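Local coordinates for galectin (Xenopus laevis, PDB 3WUD), which is a galectin, a beta-sandwich lectin that binds lactose and related beta-galactosides and is also associated with binding to laminin, at residues L14-C19 with Y94-L99; P50-E55 with F82-E87; K60-S65 with G72-E77. One frame throughout, in Å; residues are numbered along the deposited sequence. Where two conformers were deposited one is given.

Interactions 2 and 3 adjoin and both reach the sugar site. Residues 50-51 and 60-65 lie on adjacent strands of the six-stranded sheet, probably tied by Arg-51 N to Lys-60 O, and both contacts touch the galactose and the glucose. Interaction 3 is regular antiparallel strand pairing with a polar face of Asn-64, Glu-74 and Arg-76. Interaction 2 is more buried: Phe-52 and Phe-82 meet in the core by apolar packing, while Arg-51 and Glu-55 turn to the sugar. Interaction 1, about 26 Å from interaction 2, centre to centre, across the chain's centre, is a partly exposed loop contact held by two backbone bonds and one tyrosine ring.

Interaction 1. Residues L14-C19 with Y94-L99; sequences LKQGHC and YQADHL
Two backbone hydrogen bonds on Tyr-94 fasten the 14-19 linker to the end of strand 86-95. Gly-17 N donates to Tyr-94 O at 2.6 Å, and Tyr-94 N donates in turn to His-18 O at 2.9 Å; the second is almost straight, 174° at the hydrogen. Both linker atoms belong to a type II turn from Lys-15 to His-18, with Gly-17 at its third position, where a positive phi suits a glycine. The same Tyr-94 O also receives a CA-H contact from Gln-16 CA, 3.4 Å away.

Tyr-94 carries the side-chain contact. With CG anti to the backbone N (chi1 178°), its ring lies beside the turn. Gln-16 CG sits over one face, 3.6 Å from the centroid of the Tyr-94 ring, a CH-pi contact. At the ring edge, near its plane, Leu-14 O comes to 3.4 Å from Tyr-94 CD2. Extended beyond CG, Gln-16 carries its amide past the ring to Ala-96, OE1 lying 3.5 Å from Ala-96 CA; the amide plane is tilted 52° from the ring. The Tyr-94 hydroxyl is hydrogen-bonded to Asp-118 O, which fixes the far end of the ring.

Leu-14 is backbone-bonded to Ile-120 of strand 120-126 in the six-stranded sheet, whereas Cys-19 starts strand 19-26 in the five-stranded one and forms a disulfide with Cys-91 of strand 86-95. The linker thus crosses from one sheet to the other at one end of the sandwich, where Tyr-94 packs also on Ile-113, Leu-117 and Ile-120.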
loop_
_atom_site.group_PDB
_atom_site.type_symbol
_atom_site.label_atom_id
_atom_site.label_comp_id
_atom_site.label_asym_id
_atom_site.label_seq_id
_atom_site.Cartn_x
_atom_site.Cartn_y
_atom_site.Cartn_z
ATOM N N LEU A 14 1.840 10.081 -5.750
ATOM C CA LEU A 14 0.927 10.160 -6.839
ATOM C C LEU A 14 0.999 11.546 -7.421
ATOM O O LEU A 14 0.636 12.526 -6.760
ATOM C CB LEU A 14 -0.524 9.863 -6.394
ATOM C CG LEU A 14 -1.659 9.841 -7.395
ATOM C CD1 LEU A 14 -1.402 8.713 -8.410
ATOM C CD2 LEU A 14 -3.025 9.650 -6.716
ATOM N N LYS A 15 1.448 11.646 -8.680
ATOM C CA LYS A 15 1.688 12.974 -9.332
ATOM C C LYS A 15 0.548 13.354 -10.250
ATOM O O LYS A 15 -0.224 12.517 -10.639
ATOM C CB LYS A 15 3.032 12.960 -10.133
ATOM C CG LYS A 15 4.262 12.904 -9.230
ATOM C CD LYS A 15 5.587 12.873 -9.994
ATOM C CE LYS A 15 6.015 11.457 -10.352
ATOM N NZ LYS A 15 5.056 10.644 -11.170
ATOM N N GLN A 16 0.446 14.617 -10.639
ATOM C CA GLN A 16 -0.590 14.988 -11.600
ATOM C C GLN A 16 -0.568 14.200 -12.862
ATOM O O GLN A 16 0.499 13.898 -13.422
ATOM C CB GLN A 16 -0.493 16.438 -12.009
ATOM C CG GLN A 16 -1.125 17.357 -11.047
ATOM C CD GLN A 16 -1.046 18.747 -11.596
ATOM O OE1 GLN A 16 -1.390 19.001 -12.762
ATOM N NE2 GLN A 16 -0.524 19.630 -10.799
ATOM N N GLY A 17 -1.758 13.888 -13.327
ATOM C CA GLY A 17 -1.963 13.097 -14.522
ATOM C C GLY A 17 -1.962 11.604 -14.320
ATOM O O GLY A 17 -2.171 10.890 -15.282
ATOM N N HIS A 18 -1.750 11.133 -13.076
ATOM C CA HIS A 18 -1.746 9.711 -12.743
ATOM C C HIS A 18 -2.914 9.328 -11.856
ATOM O O HIS A 18 -3.557 10.209 -11.286
ATOM C CB HIS A 18 -0.426 9.377 -12.040
ATOM C CG HIS A 18 0.762 9.627 -12.915
ATOM N ND1 HIS A 18 1.326 8.636 -13.690
ATOM C CD2 HIS A 18 1.399 10.776 -13.251
ATOM C CE1 HIS A 18 2.310 9.150 -14.412
ATOM N NE2 HIS A 18 2.373 10.449 -14.165
ATOM N N CYS A 19 -3.138 8.012 -11.739
ATOM C CA CYS A 19 -4.243 7.514 -10.932
ATOM C C CYS A 19 -3.756 6.395 -10.037
ATOM O O CYS A 19 -2.756 5.712 -10.288
ATOM C CB CYS A 19 -5.577 7.227 -11.717
ATOM S SG CYS A 19 -6.040 5.600 -12.428
ATOM N N TYR A 94 -5.497 12.143 -10.416
ATOM C CA TYR A 94 -5.079 13.494 -9.983
ATOM C C TYR A 94 -4.856 14.488 -11.147
ATOM O O TYR A 94 -3.949 14.308 -11.975
ATOM C CB TYR A 94 -3.800 13.330 -9.115
ATOM C CG TYR A 94 -3.126 14.577 -8.575
ATOM C CD1 TYR A 94 -3.749 15.849 -8.568
ATOM C CD2 TYR A 94 -1.863 14.494 -8.061
ATOM C CE1 TYR A 94 -3.072 16.979 -8.083
ATOM C CE2 TYR A 94 -1.202 15.595 -7.601
ATOM C CZ TYR A 94 -1.806 16.835 -7.579
ATOM O OH TYR A 94 -1.075 17.946 -7.109
ATOM N N GLN A 95 -5.741 15.487 -11.235
ATOM C CA GLN A 95 -5.564 16.646 -12.125
ATOM C C GLN A 95 -5.324 17.914 -11.327
ATOM O O GLN A 95 -5.485 17.943 -10.096
ATOM C CB GLN A 95 -6.789 16.807 -13.060
ATOM C CG GLN A 95 -6.991 15.591 -13.986
ATOM C CD GLN A 95 -5.795 15.388 -14.939
ATOM O OE1 GLN A 95 -5.052 16.338 -15.237
ATOM N NE2 GLN A 95 -5.599 14.163 -15.407
ATOM N N ALA A 96 -4.891 18.952 -12.042
ATOM C CA ALA A 96 -4.427 20.173 -11.406
ATOM C C ALA A 96 -5.318 20.630 -10.258
ATOM O O ALA A 96 -4.813 20.812 -9.141
ATOM C CB ALA A 96 -4.304 21.283 -12.454
ATOM N N ASP A 97 -6.633 20.736 -10.530
ATOM C CA ASP A 97 -7.656 21.355 -9.614
ATOM C C ASP A 97 -8.813 20.456 -9.197
ATOM O O ASP A 97 -9.805 20.897 -8.597
ATOM C CB ASP A 97 -8.223 22.669 -10.251
ATOM C CG ASP A 97 -9.096 22.441 -11.514
ATOM O OD1 ASP A 97 -9.369 21.302 -11.972
ATOM O OD2 ASP A 97 -9.526 23.464 -12.089
ATOM N N HIS A 98 -8.702 19.172 -9.506
ATOM C CA HIS A 98 -9.697 18.230 -9.066
ATOM C C HIS A 98 -9.182 16.818 -9.200
ATOM O O HIS A 98 -8.182 16.523 -9.917
ATOM C CB HIS A 98 -10.979 18.290 -9.884
ATOM C CG HIS A 98 -10.819 17.834 -11.299
ATOM N ND1 HIS A 98 -10.179 18.594 -12.254
ATOM C CD2 HIS A 98 -11.241 16.722 -11.925
ATOM C CE1 HIS A 98 -10.188 17.947 -13.404
ATOM N NE2 HIS A 98 -10.866 16.829 -13.242
ATOM N N LEU A 99 -9.847 15.972 -8.427
ATOM C CA LEU A 99 -9.647 14.524 -8.548
ATOM C C LEU A 99 -10.812 14.019 -9.340
ATOM O O LEU A 99 -11.921 14.498 -9.209
ATOM C CB LEU A 99 -9.619 13.813 -7.214
ATOM C CG LEU A 99 -8.542 14.190 -6.192
ATOM C CD1 LEU A 99 -8.661 13.144 -5.113
ATOM C CD2 LEU A 99 -7.151 14.218 -6.812
#

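Interaction 2. Residues P50-E55 with F82-E87. With GLC (alpha-D-glucopyranose), chain B; GAL (beta-D-galactopyranose), chain C; SO4 (sulfate ion), chain D.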
loop_
_atom_site.group_PDB
_atom_site.type_symbol
_atom_site.label_atom_id
_atom_site.label_comp_id
_atom_site.label_asym_id
_atom_site.label_seq_id
_atom_site.Cartn_x
_atom_site.Cartn_y
_atom_site.Cartn_z
ATOM N N PRO A 50 -18.609 5.902 0.804
ATOM C CA PRO A 50 -19.819 5.239 0.416
ATOM C C PRO A 50 -20.491 4.790 1.711
ATOM O O PRO A 50 -19.864 4.256 2.569
ATOM C CB PRO A 50 -19.319 4.047 -0.429
ATOM C CG PRO A 50 -18.059 4.564 -1.023
ATOM C CD PRO A 50 -17.451 5.217 0.210
ATOM N N ARG A 51 -21.766 5.104 1.823
ATOM C CA ARG A 51 -22.541 4.866 2.956
ATOM C C ARG A 51 -23.749 4.000 2.555
ATOM O O ARG A 51 -24.628 4.463 1.763
ATOM C CB ARG A 51 -23.094 6.171 3.525
ATOM C CG ARG A 51 -21.991 7.085 4.025
ATOM C CD ARG A 51 -22.512 8.341 4.718
ATOM N NE ARG A 51 -21.401 9.161 5.236
ATOM C CZ ARG A 51 -21.563 10.400 5.728
ATOM N NH1 ARG A 51 -22.767 10.917 5.822
ATOM N NH2 ARG A 51 -20.524 11.088 6.196
ATOM N N PHE A 52 -23.785 2.805 3.132
ATOM C CA PHE A 52 -24.920 1.870 2.995
ATOM C C PHE A 52 -26.042 2.295 3.919
ATOM O O PHE A 52 -27.185 2.429 3.484
ATOM C CB PHE A 52 -24.488 0.447 3.357
ATOM C CG PHE A 52 -23.497 -0.146 2.412
ATOM C CD1 PHE A 52 -23.905 -0.650 1.200
ATOM C CD2 PHE A 52 -22.158 -0.203 2.751
ATOM C CE1 PHE A 52 -22.994 -1.140 0.265
ATOM C CE2 PHE A 52 -21.232 -0.716 1.838
ATOM C CZ PHE A 52 -21.643 -1.174 0.606
ATOM N N ASP A 53 -25.719 2.427 5.200
ATOM C CA ASP A 53 -26.561 3.145 6.166
ATOM C C ASP A 53 -25.770 3.805 7.246
ATOM O O ASP A 53 -25.429 3.173 8.265
ATOM C CB ASP A 53 -27.559 2.203 6.840
ATOM C CG ASP A 53 -28.407 2.917 7.893
ATOM O OD1 ASP A 53 -28.664 4.141 7.749
ATOM O OD2 ASP A 53 -28.810 2.230 8.878
ATOM N N HIS A 54 -25.506 5.103 7.049
ATOM C CA HIS A 54 -24.626 5.780 7.983
ATOM C C HIS A 54 -24.929 7.231 7.978
ATOM O O HIS A 54 -25.176 7.822 6.959
ATOM C CB HIS A 54 -23.151 5.459 7.606
ATOM C CG HIS A 54 -22.160 6.131 8.485
ATOM N ND1 HIS A 54 -22.096 5.915 9.845
ATOM C CD2 HIS A 54 -21.169 7.007 8.192
ATOM C CE1 HIS A 54 -21.140 6.674 10.360
ATOM N NE2 HIS A 54 -20.539 7.313 9.375
ATOM N N GLU A 55 -24.987 7.815 9.160
ATOM C CA GLU A 55 -25.328 9.245 9.318
ATOM C C GLU A 55 -26.609 9.626 8.596
ATOM O O GLU A 55 -26.685 10.710 8.096
ATOM C CB GLU A 55 -24.164 10.161 8.848
ATOM C CG GLU A 55 -22.837 9.898 9.525
ATOM C CD GLU A 55 -22.710 10.518 10.918
ATOM O OE1 GLU A 55 -21.603 10.451 11.506
ATOM O OE2 GLU A 55 -23.681 11.123 11.393
ATOM N N PHE A 82 -21.972 -0.207 -5.319
ATOM C CA PHE A 82 -21.335 -1.042 -4.321
ATOM C C PHE A 82 -22.331 -2.049 -3.730
ATOM O O PHE A 82 -23.507 -1.799 -3.749
ATOM C CB PHE A 82 -20.677 -0.171 -3.210
ATOM C CG PHE A 82 -19.814 0.934 -3.737
ATOM C CD1 PHE A 82 -18.519 0.673 -4.126
ATOM C CD2 PHE A 82 -20.272 2.266 -3.758
ATOM C CE1 PHE A 82 -17.749 1.677 -4.630
ATOM C CE2 PHE A 82 -19.482 3.280 -4.217
ATOM C CZ PHE A 82 -18.222 2.975 -4.638
ATOM N N GLN A 83 -21.829 -3.232 -3.336
ATOM C CA GLN A 83 -22.574 -4.223 -2.565
ATOM C C GLN A 83 -21.766 -4.658 -1.367
ATOM O O GLN A 83 -20.547 -4.807 -1.415
ATOM C CB GLN A 83 -22.862 -5.486 -3.415
ATOM C CG GLN A 83 -22.979 -5.188 -4.903
ATOM C CD GLN A 83 -23.488 -6.351 -5.753
ATOM O OE1 GLN A 83 -23.117 -7.516 -5.553
ATOM N NE2 GLN A 83 -24.327 -6.023 -6.737
ATOM N N GLN A 84 -22.474 -4.917 -0.283
ATOM C CA GLN A 84 -21.890 -5.462 0.910
ATOM C C GLN A 84 -21.528 -6.904 0.625
ATOM O O GLN A 84 -22.218 -7.562 -0.158
ATOM C CB GLN A 84 -22.899 -5.429 2.070
ATOM C CG GLN A 84 -23.265 -4.032 2.548
ATOM C CD GLN A 84 -24.601 -4.012 3.264
ATOM O OE1 GLN A 84 -25.578 -4.518 2.722
ATOM N NE2 GLN A 84 -24.656 -3.455 4.471
ATOM N N GLY A 85 -20.427 -7.364 1.196
ATOM C CA GLY A 85 -19.935 -8.714 0.918
ATOM C C GLY A 85 -19.434 -8.978 -0.493
ATOM O O GLY A 85 -19.641 -10.083 -1.050
ATOM N N ALA A 86 -18.753 -7.986 -1.061
ATOM C CA ALA A 86 -18.243 -8.057 -2.406
ATOM C C ALA A 86 -16.979 -7.230 -2.530
ATOM O O ALA A 86 -16.772 -6.294 -1.766
ATOM C CB ALA A 86 -19.261 -7.519 -3.396
ATOM N N GLU A 87 -16.211 -7.549 -3.565
ATOM C CA GLU A 87 -15.075 -6.755 -3.983
ATOM C C GLU A 87 -15.513 -5.506 -4.750
ATOM O O GLU A 87 -16.581 -5.500 -5.412
ATOM C CB GLU A 87 -14.161 -7.620 -4.864
ATOM C CG GLU A 87 -12.714 -7.163 -4.919
ATOM C CD GLU A 87 -11.758 -8.315 -5.256
ATOM O OE1 GLU A 87 -11.987 -9.003 -6.252
ATOM O OE2 GLU A 87 -10.812 -8.561 -4.513
HETATM C C1 GLC B . -23.666 15.981 9.226
HETATM C C2 GLC B . -23.651 14.968 8.103
HETATM C C3 GLC B . -22.661 13.849 8.203
HETATM C C4 GLC B . -21.444 14.163 9.102
HETATM C C5 GLC B . -21.830 14.791 10.441
HETATM C C6 GLC B . -20.661 15.418 11.127
HETATM O O1 GLC B . -24.943 16.481 9.529
HETATM O O2 GLC B . -24.902 14.503 7.639
HETATM O O3 GLC B . -22.317 13.517 6.851
HETATM O O4 GLC B . -20.861 12.931 9.334
HETATM O O5 GLC B . -22.757 15.830 10.298
HETATM O O6 GLC B . -21.174 15.913 12.361
HETATM C C1 GAL C . -19.426 12.987 9.092
HETATM C C2 GAL C . -18.778 11.668 9.488
HETATM C C3 GAL C . -17.283 11.602 9.178
HETATM C C4 GAL C . -17.068 12.063 7.730
HETATM C C5 GAL C . -17.780 13.404 7.503
HETATM C C6 GAL C . -17.662 13.972 6.106
HETATM O O2 GAL C . -18.916 11.473 10.890
HETATM O O3 GAL C . -16.798 10.304 9.473
HETATM O O4 GAL C . -17.593 11.084 6.822
HETATM O O5 GAL C . -19.192 13.335 7.742
HETATM O O6 GAL C . -18.315 15.215 5.935
HETATM S S SO4 D . -25.044 5.462 12.109
HETATM O O1 SO4 D . -26.484 5.093 11.971
HETATM O O2 SO4 D . -24.886 6.867 11.667
HETATM O O3 SO4 D . -24.540 5.341 13.501
HETATM O O4 SO4 D . -24.147 4.528 11.349
#
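Glucose O3 is gripped by both terminal nitrogens of Arg-51: NH1 donates to GLC O3 at 2.8 Å, and NH2 reaches it over 3.1 Å. The same NH2 turns to the galactose, donating to GAL O4 at 3.0 Å and weakly to the ring oxygen GAL O5, so one guanidinium edge spans the two sugars. Its chain runs extended from CG to NE, and Asn-49 at NE and a salt bridge from NH1 to Asp-57 hold the guanidinium in place. Over one face of that group lies Glu-55 CG. The Glu-55 chain bends at chi2 (-80°), bringing OE1 to accept a hydrogen bond from GAL O2. Further along, a sulfate, probably from the crystallisation liquor, is held by His-54 ND1 in the imidazole plane and by Glu-55 N, which donates to SO4 O2 at 2.7 Å.

Pro-50 and Phe-52, flanking Arg-51, turn the other way, to residues 82-87. Gln-84 CG stands over the centre of the Phe-52 ring, 3.6 Å from the centroid and 7° off the normal; the Gln-84 amide plane is inclined 20° to the ring, its NE2 bonded to Ala-30 O. Pro-50 CG packs obliquely on the Phe-82 ring, 3.7 Å from Phe-82 CE2. Phe-52 CZ touches Phe-82 CB at 4.1 Å, and Phe-80 meets both phenylalanine rings edge to face.

The apolar side thus gives cohesion but little direction, whereas the arginine N-H groups probably select for the placement of GAL O4 and GLC O3, consistent with lactose binding.

Interaction 3. Residues K60-S65 with G72-E77. With GAL (beta-D-galactopyranose), chain C; GLC (alpha-D-glucopyranose), chain B.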
loop_
_atom_site.group_PDB
_atom_site.type_symbol
_atom_site.label_atom_id
_atom_site.label_comp_id
_atom_site.label_asym_id
_atom_site.label_seq_id
_atom_site.Cartn_x
_atom_site.Cartn_y
_atom_site.Cartn_z
ATOM N N LYS A 60 -25.529 6.343 -0.627
ATOM C CA LYS A 60 -25.001 7.576 -1.198
ATOM C C LYS A 60 -23.505 7.512 -1.008
ATOM O O LYS A 60 -23.042 6.954 -0.051
ATOM C CB LYS A 60 -25.495 8.815 -0.445
ATOM C CG LYS A 60 -27.029 8.925 -0.311
ATOM C CD LYS A 60 -27.618 9.313 -1.631
ATOM C CE LYS A 60 -29.148 9.442 -1.534
ATOM N NZ LYS A 60 -29.735 8.090 -1.752
ATOM N N ILE A 61 -22.771 8.197 -1.860
ATOM C CA ILE A 61 -21.394 8.454 -1.611
ATOM C C ILE A 61 -21.265 9.907 -1.063
ATOM O O ILE A 61 -21.639 10.884 -1.769
ATOM C CB ILE A 61 -20.538 8.351 -2.859
ATOM C CG1 ILE A 61 -20.674 6.960 -3.507
ATOM C CG2 ILE A 61 -19.093 8.622 -2.482
ATOM C CD1 ILE A 61 -19.908 6.846 -4.790
ATOM N N ILE A 62 -20.688 10.031 0.129
ATOM C CA ILE A 62 -20.433 11.393 0.653
ATOM C C ILE A 62 -18.953 11.612 0.422
ATOM O O ILE A 62 -18.161 10.729 0.742
ATOM C CB ILE A 62 -20.719 11.428 2.132
ATOM C CG1 ILE A 62 -22.219 11.533 2.378
ATOM C CG2 ILE A 62 -20.048 12.640 2.798
ATOM C CD1 ILE A 62 -23.138 10.671 1.536
ATOM N N CYS A 63 -18.556 12.711 -0.229
ATOM C CA CYS A 63 -17.136 13.091 -0.287
ATOM C C CYS A 63 -16.931 14.409 0.453
ATOM O O CYS A 63 -17.816 15.284 0.519
ATOM C CB CYS A 63 -16.704 13.282 -1.720
ATOM S SG CYS A 63 -16.712 11.694 -2.645
ATOM N N ASN A 64 -15.753 14.564 1.022
ATOM C CA ASN A 64 -15.387 15.817 1.620
ATOM C C ASN A 64 -13.879 15.963 1.641
ATOM O O ASN A 64 -13.161 15.048 1.321
ATOM C CB ASN A 64 -15.907 15.854 3.069
ATOM C CG ASN A 64 -16.173 17.292 3.557
ATOM O OD1 ASN A 64 -15.678 18.233 3.038
ATOM N ND2 ASN A 64 -16.870 17.426 4.636
ATOM N N SER A 65 -13.413 17.138 1.953
ATOM C CA SER A 65 -12.010 17.416 2.197
ATOM C C SER A 65 -11.773 17.570 3.668
ATOM O O SER A 65 -12.714 17.893 4.426
ATOM C CB SER A 65 -11.599 18.723 1.476
ATOM O OG SER A 65 -12.361 19.868 1.873
ATOM N N GLY A 72 -14.302 20.135 5.247
ATOM C CA GLY A 72 -14.876 21.089 4.340
ATOM C C GLY A 72 -16.358 20.920 4.060
ATOM O O GLY A 72 -17.102 20.393 4.883
ATOM N N THR A 73 -16.774 21.383 2.917
ATOM C CA THR A 73 -18.162 21.227 2.443
ATOM C C THR A 73 -18.399 19.838 1.808
ATOM O O THR A 73 -17.696 19.488 0.844
ATOM C CB THR A 73 -18.471 22.328 1.415
ATOM O OG1 THR A 73 -18.311 23.597 2.075
ATOM C CG2 THR A 73 -19.932 22.243 0.887
ATOM N N GLU A 74 -19.419 19.074 2.292
ATOM C CA GLU A 74 -19.659 17.768 1.691
ATOM C C GLU A 74 -20.183 17.851 0.273
ATOM O O GLU A 74 -20.954 18.763 -0.039
ATOM C CB GLU A 74 -20.703 16.991 2.492
ATOM C CG GLU A 74 -20.227 16.450 3.801
ATOM C CD GLU A 74 -21.306 15.697 4.610
ATOM O OE1 GLU A 74 -22.470 15.592 4.211
ATOM O OE2 GLU A 74 -20.947 15.162 5.628
ATOM N N GLN A 75 -19.792 16.866 -0.533
ATOM C CA GLN A 75 -20.345 16.627 -1.870
ATOM C C GLN A 75 -21.066 15.247 -1.815
ATOM O O GLN A 75 -20.505 14.238 -1.381
ATOM C CB GLN A 75 -19.241 16.696 -2.934
ATOM C CG GLN A 75 -19.768 16.654 -4.342
ATOM C CD GLN A 75 -18.654 16.762 -5.367
ATOM O OE1 GLN A 75 -17.948 17.787 -5.432
ATOM N NE2 GLN A 75 -18.482 15.718 -6.152
ATOM N N ARG A 76 -22.345 15.240 -2.179
ATOM C CA ARG A 76 -23.140 14.030 -2.143
ATOM C C ARG A 76 -23.399 13.488 -3.581
ATOM O O ARG A 76 -23.885 14.212 -4.478
ATOM C CB ARG A 76 -24.445 14.230 -1.359
ATOM C CG ARG A 76 -24.467 13.630 0.044
ATOM C CD ARG A 76 -25.754 13.919 0.868
ATOM N NE ARG A 76 -25.558 13.561 2.300
ATOM C CZ ARG A 76 -24.867 14.291 3.190
ATOM N NH1 ARG A 76 -24.366 15.479 2.815
ATOM N NH2 ARG A 76 -24.726 13.873 4.476
ATOM N N GLU A 77 -23.044 12.217 -3.813
ATOM C CA GLU A 77 -23.335 11.560 -5.087
ATOM C C GLU A 77 -24.361 10.426 -4.911
ATOM O O GLU A 77 -24.182 9.641 -4.045
ATOM C CB GLU A 77 -22.018 10.997 -5.649
ATOM C CG GLU A 77 -20.916 12.019 -5.786
ATOM C CD GLU A 77 -21.125 12.994 -6.920
ATOM O OE1 GLU A 77 -21.789 12.657 -7.941
ATOM O OE2 GLU A 77 -20.578 14.119 -6.829
HETATM C C1 GAL C . -19.426 12.987 9.092
HETATM C C2 GAL C . -18.778 11.668 9.488
HETATM C C3 GAL C . -17.283 11.602 9.178
HETATM C C4 GAL C . -17.068 12.063 7.730
HETATM C C5 GAL C . -17.780 13.404 7.503
HETATM C C6 GAL C . -17.662 13.972 6.106
HETATM O O2 GAL C . -18.916 11.473 10.890
HETATM O O3 GAL C . -16.798 10.304 9.473
HETATM O O4 GAL C . -17.593 11.084 6.822
HETATM O O5 GAL C . -19.192 13.335 7.742
HETATM O O6 GAL C . -18.315 15.215 5.935
HETATM C C1 GLC B . -23.666 15.981 9.226
HETATM C C2 GLC B . -23.651 14.968 8.103
HETATM C C3 GLC B . -22.661 13.849 8.203
HETATM C C4 GLC B . -21.444 14.163 9.102
HETATM C C5 GLC B . -21.830 14.791 10.441
HETATM C C6 GLC B . -20.661 15.418 11.127
HETATM O O1 GLC B . -24.943 16.481 9.529
HETATM O O2 GLC B . -24.902 14.503 7.639
HETATM O O3 GLC B . -22.317 13.517 6.851
HETATM O O4 GLC B . -20.861 12.931 9.334
HETATM O O5 GLC B . -22.757 15.830 10.298
HETATM O O6 GLC B . -21.174 15.913 12.361
#
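The galactoside pocket rests on this hairpin, where strand 60-67 pairs antiparallel with strand 70-77. Ile-61 and Glu-77 exchange two backbone bonds, Glu-77 N to Ile-61 O at 2.8 Å being nearly straight, and Cys-63 and Gln-75 form the other hydrogen-bonded pair. Ile-62 faces Arg-76 in the non-hydrogen-bonded pair between them: their side chains run side by side, and Ile-62 CG1 lies 3.7 Å above the guanidinium plane of Arg-76.

On that face Asn-64 ND2 donates to two acceptors. One is GAL O6 at 2.9 Å, nearly straight at 172°; the other is Gly-72 O at 3.0 Å, met from above its carbonyl plane. With CG anti to the backbone N (chi1 -153°), the Asn-64 amide leans toward Gly-72. GAL O6 donates to Glu-74 OE2 at 2.7 Å. That same carboxylate oxygen accepts from GLC O3, though the modelled bond is doubtfully short, while OE1 faces Arg-76 NH1 in a salt bridge whose modelled length is also doubtful. Arg-76 NH2 bonds weakly to GLC O2 and makes a salt bridge with Asp-57.

This chain of asparagine, sugar hydroxyl, glutamate and arginine forms part of the carbohydrate-recognition site characteristic of galectins, which His-47, Arg-51 and Trp-71 help to complete.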